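Local coordinates for TerD domain-containing protein (PDB 2QZ7) that is of unknown function but belongs to the TerD family and may take part in tellurite resistance or a related stress response, at residues L97-V107 with T159-E167. Sequence-based numbering, arbitrary orientation.
Sequences LDRLSPSIARV and TRNASGAWE
At the edge of an antiparallel sheet, the hairpin joining strands 152-160 and 166-175 packs against the connection that leads into strand 104-113, and Arg160 and Trp166 contribute most of the hairpin's share of the buried surface. Sheet pairing is evident from Arg106 and Thr159, a non-hydrogen-bonded antiparallel pair with CA atoms 4.4 Å apart, and from the adjoining bond of Arg160 N to Ala105 O. A classic beta bulge interrupts the other side of the strand, where the backbones of Ala105 and Arg106 both hydrogen-bond to the single residue Tyr51 of strand 44-52. Beyond this pairing, the Arg160 chain runs extended from CG to NE and brings its guanidinium up to the carbonyls of the Ser101-Ile104 turn. There NE donates to Ile104 O at 2.9 Å, nearly straight (168°) and within the guanidinium plane. The bond from NH2 to Ser101 O is longer, 3.2 Å, and enters from above the carbonyl plane, on the face opposite that used by Ile104 N, so this oxygen ties the turn both to itself and to the hairpin. On the hairpin's own side NH1 bonds Gly164 O. The Trp166 indole is held between two side chains: Arg160 CG lies over one face, while Leu97 CB covers the other, 3.8 Å from the five-membered-ring centroid and 12° off the normal, a CH-pi contact. Farther along the six-membered ring, Leu100 CD1 meets CZ2 of Trp166 at 3.6 Å.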
loop_
_atom_site.group_PDB
_atom_site.type_symbol
_atom_site.label_atom_id
_atom_site.label_comp_id
_atom_site.label_asym_id
_atom_site.label_seq_id
_atom_site.Cartn_x
_atom_site.Cartn_y
_atom_site.Cartn_z
ATOM N N LEU A 97 -7.154 -12.169 3.381
ATOM C CA LEU A 97 -6.665 -12.140 4.774
ATOM C C LEU A 97 -6.923 -13.446 5.541
ATOM O O LEU A 97 -6.056 -13.952 6.249
ATOM C CB LEU A 97 -7.281 -10.935 5.503
ATOM C CG LEU A 97 -6.903 -9.551 4.903
ATOM C CD1 LEU A 97 -7.609 -8.430 5.641
ATOM C CD2 LEU A 97 -5.436 -9.306 4.938
ATOM N N ASP A 98 -8.107 -14.005 5.350
ATOM C CA ASP A 98 -8.516 -15.219 6.049
ATOM C C ASP A 98 -7.661 -16.432 5.683
ATOM O O ASP A 98 -7.648 -17.403 6.403
ATOM C CB ASP A 98 -10.009 -15.485 5.831
ATOM C CG ASP A 98 -10.381 -15.752 4.360
ATOM O OD1 ASP A 98 -11.408 -16.441 4.167
ATOM O OD2 ASP A 98 -9.716 -15.257 3.402
ATOM N N ARG A 99 -6.886 -16.324 4.607
ATOM C CA ARG A 99 -6.045 -17.424 4.124
ATOM C C ARG A 99 -4.567 -17.300 4.495
ATOM O O ARG A 99 -3.768 -18.180 4.180
ATOM C CB ARG A 99 -6.208 -17.562 2.608
ATOM C CG ARG A 99 -7.587 -18.120 2.206
ATOM C CD ARG A 99 -7.738 -18.147 0.688
ATOM N NE ARG A 99 -6.513 -18.646 0.048
ATOM C CZ ARG A 99 -5.969 -18.150 -1.066
ATOM N NH1 ARG A 99 -4.850 -18.701 -1.537
ATOM N NH2 ARG A 99 -6.527 -17.111 -1.704
ATOM N N LEU A 100 -4.206 -16.202 5.163
ATOM C CA LEU A 100 -2.862 -16.022 5.713
ATOM C C LEU A 100 -2.595 -16.963 6.875
ATOM O O LEU A 100 -3.468 -17.178 7.728
ATOM C CB LEU A 100 -2.682 -14.585 6.217
ATOM C CG LEU A 100 -2.688 -13.494 5.140
ATOM C CD1 LEU A 100 -2.792 -12.087 5.749
ATOM C CD2 LEU A 100 -1.413 -13.613 4.324
ATOM N N SER A 101 -1.369 -17.494 6.903
ATOM C CA SER A 101 -0.827 -18.297 8.019
ATOM C C SER A 101 -1.162 -17.651 9.354
ATOM O O SER A 101 -1.101 -16.431 9.456
ATOM C CB SER A 101 0.702 -18.357 7.889
ATOM O OG SER A 101 1.312 -18.843 9.080
ATOM N N PRO A 102 -1.494 -18.456 10.395
ATOM C CA PRO A 102 -1.699 -17.888 11.733
ATOM C C PRO A 102 -0.458 -17.154 12.237
ATOM O O PRO A 102 -0.563 -16.190 12.991
ATOM C CB PRO A 102 -1.987 -19.139 12.603
ATOM C CG PRO A 102 -2.574 -20.104 11.636
ATOM C CD PRO A 102 -1.731 -19.910 10.397
ATOM N N SER A 103 0.715 -17.592 11.801
ATOM C CA SER A 103 1.955 -16.938 12.181
ATOM C C SER A 103 2.143 -15.502 11.592
ATOM O O SER A 103 3.042 -14.790 12.011
ATOM C CB SER A 103 3.148 -17.841 11.839
ATOM O OG SER A 103 3.329 -17.940 10.429
ATOM N N ILE A 104 1.286 -15.071 10.663
ATOM C CA ILE A 104 1.276 -13.659 10.204
ATOM C C ILE A 104 0.087 -12.948 10.865
ATOM O O ILE A 104 -1.056 -13.364 10.698
ATOM C CB ILE A 104 1.187 -13.554 8.653
ATOM C CG1 ILE A 104 2.490 -14.033 8.024
ATOM C CG2 ILE A 104 0.844 -12.089 8.165
ATOM C CD1 ILE A 104 2.363 -14.286 6.595
ATOM N N ALA A 105 0.350 -11.869 11.588
ATOM C CA ALA A 105 -0.690 -11.227 12.379
ATOM C C ALA A 105 -0.894 -9.754 12.075
ATOM O O ALA A 105 -1.774 -9.092 12.688
ATOM C CB ALA A 105 -0.431 -11.444 13.930
ATOM N N ARG A 106 -0.089 -9.232 11.147
ATOM C CA ARG A 106 -0.199 -7.838 10.758
ATOM C C ARG A 106 0.193 -7.673 9.292
ATOM O O ARG A 106 1.172 -8.292 8.828
ATOM C CB ARG A 106 0.700 -6.982 11.667
ATOM C CG ARG A 106 0.741 -5.497 11.333
ATOM C CD ARG A 106 1.417 -4.747 12.549
ATOM N NE ARG A 106 1.403 -3.308 12.311
ATOM C CZ ARG A 106 2.424 -2.576 11.868
ATOM N NH1 ARG A 106 3.606 -3.117 11.595
ATOM N NH2 ARG A 106 2.246 -1.277 11.697
ATOM N N VAL A 107 -0.589 -6.855 8.583
ATOM C CA VAL A 107 -0.317 -6.475 7.224
ATOM C C VAL A 107 -0.410 -4.953 7.103
ATOM O O VAL A 107 -1.340 -4.334 7.634
ATOM C CB VAL A 107 -1.314 -7.153 6.213
ATOM C CG1 VAL A 107 -0.976 -6.724 4.756
ATOM C CG2 VAL A 107 -1.254 -8.663 6.375
ATOM N N THR A 159 -4.736 -6.127 11.226
ATOM C CA THR A 159 -4.176 -6.869 12.358
ATOM C C THR A 159 -5.216 -7.870 12.846
ATOM O O THR A 159 -6.429 -7.642 12.693
ATOM C CB THR A 159 -3.734 -5.938 13.546
ATOM O OG1 THR A 159 -4.838 -5.151 13.978
ATOM C CG2 THR A 159 -2.614 -5.002 13.134
ATOM N N ARG A 160 -4.746 -8.981 13.414
ATOM C CA ARG A 160 -5.627 -9.998 14.012
ATOM C C ARG A 160 -6.069 -9.684 15.462
ATOM O O ARG A 160 -5.293 -9.177 16.296
ATOM C CB ARG A 160 -4.957 -11.385 14.026
ATOM C CG ARG A 160 -4.630 -12.005 12.664
ATOM C CD ARG A 160 -4.054 -13.423 12.875
ATOM N NE ARG A 160 -3.679 -14.084 11.621
ATOM C CZ ARG A 160 -4.521 -14.834 10.908
ATOM N NH1 ARG A 160 -5.763 -14.997 11.330
ATOM N NH2 ARG A 160 -4.141 -15.409 9.772
ATOM N N ASN A 161 -7.325 -10.027 15.747
ATOM C CA ASN A 161 -7.867 -10.062 17.108
ATOM C C ASN A 161 -7.210 -11.084 18.020
ATOM O O ASN A 161 -6.357 -11.874 17.601
ATOM C CB ASN A 161 -9.377 -10.357 17.074
ATOM C CG ASN A 161 -10.213 -9.093 17.172
ATOM O OD1 ASN A 161 -9.666 -7.990 17.242
ATOM N ND2 ASN A 161 -11.534 -9.240 17.204
ATOM N N ALA A 162 -7.623 -11.059 19.288
ATOM C CA ALA A 162 -7.378 -12.182 20.180
ATOM C C ALA A 162 -8.065 -13.425 19.593
ATOM O O ALA A 162 -7.474 -14.517 19.557
ATOM C CB ALA A 162 -7.861 -11.879 21.596
ATOM N N SER A 163 -9.292 -13.251 19.099
ATOM C CA SER A 163 -10.033 -14.349 18.463
ATOM C C SER A 163 -9.534 -14.663 17.039
ATOM O O SER A 163 -9.994 -15.620 16.403
ATOM C CB SER A 163 -11.556 -14.088 18.491
ATOM O OG SER A 163 -12.018 -13.544 17.255
ATOM N N GLY A 164 -8.608 -13.842 16.539
ATOM C CA GLY A 164 -7.908 -14.139 15.296
ATOM C C GLY A 164 -8.525 -13.462 14.100
ATOM O O GLY A 164 -7.991 -13.544 12.996
ATOM N N ALA A 165 -9.667 -12.805 14.301
ATOM C CA ALA A 165 -10.290 -12.047 13.208
ATOM C C ALA A 165 -9.501 -10.783 12.854
ATOM O O ALA A 165 -9.014 -10.073 13.744
ATOM C CB ALA A 165 -11.726 -11.697 13.537
ATOM N N TRP A 166 -9.404 -10.534 11.546
ATOM C CA TRP A 166 -8.782 -9.349 10.966
ATOM C C TRP A 166 -9.580 -8.069 11.077
ATOM O O TRP A 166 -10.750 -8.019 10.711
ATOM C CB TRP A 166 -8.480 -9.594 9.485
ATOM C CG TRP A 166 -7.430 -10.622 9.297
ATOM C CD1 TRP A 166 -7.630 -11.939 9.060
ATOM C CD2 TRP A 166 -5.996 -10.431 9.372
ATOM N NE1 TRP A 166 -6.413 -12.590 8.961
ATOM C CE2 TRP A 166 -5.399 -11.688 9.154
ATOM C CE3 TRP A 166 -5.170 -9.319 9.591
ATOM C CZ2 TRP A 166 -4.012 -11.874 9.179
ATOM C CZ3 TRP A 166 -3.804 -9.489 9.592
ATOM C CH2 TRP A 166 -3.229 -10.757 9.385
ATOM N N GLU A 167 -8.902 -7.023 11.532
ATOM C CA GLU A 167 -9.488 -5.698 11.647
ATOM C C GLU A 167 -8.700 -4.675 10.851
ATOM O O GLU A 167 -7.514 -4.856 10.605
ATOM C CB GLU A 167 -9.618 -5.299 13.122
ATOM C CG GLU A 167 -10.614 -6.164 13.811
ATOM C CD GLU A 167 -10.633 -6.023 15.316
ATOM O OE1 GLU A 167 -9.644 -5.544 15.916
ATOM O OE2 GLU A 167 -11.649 -6.417 15.893
#